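Local coordinates for response regulator receiver protein (Sinorhizobium medicae, PDB 2RDM) that probably acts as a phosphoryl-accepting receiver of a two-component signalling pathway, in the manner of CheY-like response regulators, at residues 20-25 against 32-37. The protein carries 1 engineered substitution. Sequence-based numbering, arbitrary orientation.
Sequences DFESTL and VTAVSS
Val32 lies against helix 15-27 with both of its methyl groups. CG2 packs on Leu25, 3.6 Å from its CB, and also approaches the backbone O of Glu22 at 3.8 Å. CG1, anti to the backbone N (chi1 -179°), meets the side chain of Glu22 instead and comes within 4.0 Å of its CG, where the two side chains cross at a slant. This is the tight part: Leu25 is buried, its side chain also touching Ile114 of helix 110-122 and Phe30, while Val32 continues onto Leu10 of the neighbouring strand. The looser side belongs to the end of Glu22. With CG anti to the backbone N (chi1 -180°) and the chain extended beyond it, the carboxylate reaches past Val32 to Ala34, whose CB lies 3.6 Å from OE1. The other carboxylate oxygen, OE2, accepts from a water at 2.7 Å that also donates to the backbone O of Val32 at 2.9 Å, joining helix and strand where their polar atoms do not meet directly. Helix and strand run antiparallel (175°), their axes 9.2 Å apart, as in a beta-alpha-beta crossover: strand 7-11, helix 15-27, then strand 31-35 at the edge of the parallel sheet of the CheY-like receiver fold. The chemistry thus implies a small apolar contact between Val32 and Leu25, flanked by a long acidic side chain whose methylenes extend the apolar surface toward solvent while its hydrated carboxylate probably keeps its negative charge.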
loop_
_atom_site.group_PDB
_atom_site.type_symbol
_atom_site.label_atom_id
_atom_site.label_comp_id
_atom_site.label_asym_id
_atom_site.label_seq_id
_atom_site.Cartn_x
_atom_site.Cartn_y
_atom_site.Cartn_z
ATOM N N ASP A 20 -18.719 8.660 24.450
ATOM C CA ASP A 20 -17.440 7.957 24.540
ATOM C C ASP A 20 -16.595 8.225 23.300
ATOM O O ASP A 20 -15.437 8.632 23.412
ATOM C CB ASP A 20 -17.689 6.453 24.683
ATOM C CG ASP A 20 -16.441 5.672 25.018
ATOM O OD1 ASP A 20 -15.498 6.251 25.599
ATOM O OD2 ASP A 20 -16.413 4.460 24.712
ATOM N N PHE A 21 -17.183 8.000 22.122
ATOM C CA PHE A 21 -16.506 8.271 20.861
ATOM C C PHE A 21 -16.236 9.764 20.713
ATOM O O PHE A 21 -15.151 10.152 20.277
ATOM C CB PHE A 21 -17.296 7.733 19.653
ATOM C CG PHE A 21 -17.514 6.238 19.674
ATOM C CD1 PHE A 21 -16.491 5.370 20.059
ATOM C CD2 PHE A 21 -18.737 5.697 19.290
ATOM C CE1 PHE A 21 -16.692 3.990 20.078
ATOM C CE2 PHE A 21 -18.948 4.314 19.312
ATOM C CZ PHE A 21 -17.922 3.463 19.703
ATOM N N GLU A 22 -17.209 10.592 21.108
ATOM C CA GLU A 22 -17.090 12.048 21.004
ATOM C C GLU A 22 -15.915 12.582 21.810
ATOM O O GLU A 22 -15.118 13.360 21.284
ATOM C CB GLU A 22 -18.389 12.748 21.433
ATOM C CG GLU A 22 -18.357 14.269 21.344
ATOM C CD GLU A 22 -19.741 14.904 21.391
ATOM O OE1 GLU A 22 -20.724 14.226 21.781
ATOM O OE2 GLU A 22 -19.843 16.092 21.026
ATOM N N SER A 23 -15.809 12.164 23.075
ATOM C CA SER A 23 -14.733 12.649 23.949
ATOM C C SER A 23 -13.363 12.126 23.531
ATOM O O SER A 23 -12.376 12.844 23.647
ATOM C CB SER A 23 -15.005 12.337 25.422
ATOM O OG SER A 23 -15.248 10.957 25.612
ATOM N N THR A 24 -13.318 10.885 23.038
ATOM C CA THR A 24 -12.107 10.314 22.431
ATOM C C THR A 24 -11.608 11.204 21.294
ATOM O O THR A 24 -10.439 11.587 21.261
ATOM C CB THR A 24 -12.352 8.864 21.932
ATOM O OG1 THR A 24 -12.589 8.016 23.058
ATOM C CG2 THR A 24 -11.158 8.318 21.154
ATOM N N LEU A 25 -12.519 11.578 20.398
ATOM C CA LEU A 25 -12.152 12.417 19.268
ATOM C C LEU A 25 -11.794 13.854 19.668
ATOM O O LEU A 25 -10.854 14.429 19.112
ATOM C CB LEU A 25 -13.237 12.379 18.181
ATOM C CG LEU A 25 -13.452 11.046 17.445
ATOM C CD1 LEU A 25 -14.821 10.989 16.778
ATOM C CD2 LEU A 25 -12.339 10.791 16.426
ATOM N N VAL A 32 -16.117 17.760 16.938
ATOM C CA VAL A 32 -17.068 16.697 16.653
ATOM C C VAL A 32 -18.489 17.246 16.526
ATOM O O VAL A 32 -18.985 17.940 17.425
ATOM C CB VAL A 32 -17.034 15.597 17.720
ATOM C CG1 VAL A 32 -18.027 14.497 17.389
ATOM C CG2 VAL A 32 -15.622 15.009 17.849
ATOM N N THR A 33 -19.123 16.951 15.394
ATOM C CA THR A 33 -20.550 17.193 15.220
ATOM C C THR A 33 -21.211 15.845 15.431
ATOM O O THR A 33 -21.124 14.972 14.572
ATOM C CB THR A 33 -20.869 17.755 13.826
ATOM O OG1 THR A 33 -20.244 19.034 13.681
ATOM C CG2 THR A 33 -22.379 17.907 13.620
ATOM N N ALA A 34 -21.850 15.686 16.585
ATOM C CA ALA A 34 -22.400 14.393 16.995
ATOM C C ALA A 34 -23.884 14.315 16.677
ATOM O O ALA A 34 -24.658 15.188 17.089
ATOM C CB ALA A 34 -22.164 14.178 18.474
ATOM N N VAL A 35 -24.284 13.286 15.934
ATOM C CA VAL A 35 -25.704 13.089 15.594
ATOM C C VAL A 35 -26.133 11.668 15.927
ATOM O O VAL A 35 -25.298 10.774 16.023
ATOM C CB VAL A 35 -26.031 13.455 14.118
ATOM C CG1 VAL A 35 -25.744 14.939 13.841
ATOM C CG2 VAL A 35 -25.248 12.586 13.141
ATOM N N SER A 36 -27.434 11.461 16.108
ATOM C CA SER A 36 -27.919 10.171 16.592
ATOM C C SER A 36 -28.633 9.316 15.542
ATOM O O SER A 36 -29.187 8.272 15.878
ATOM C CB SER A 36 -28.809 10.376 17.827
ATOM O OG SER A 36 -29.909 11.215 17.524
ATOM N N SER A 37 -28.622 9.738 14.279
ATOM C CA SER A 37 -29.192 8.920 13.204
ATOM C C SER A 37 -28.501 9.137 11.865
ATOM O O SER A 37 -27.856 10.172 11.648
ATOM C CB SER A 37 -30.692 9.203 13.043
ATOM O OG SER A 37 -30.890 10.432 12.361
HETATM O O HOH W 1 -18.528 18.335 20.257
#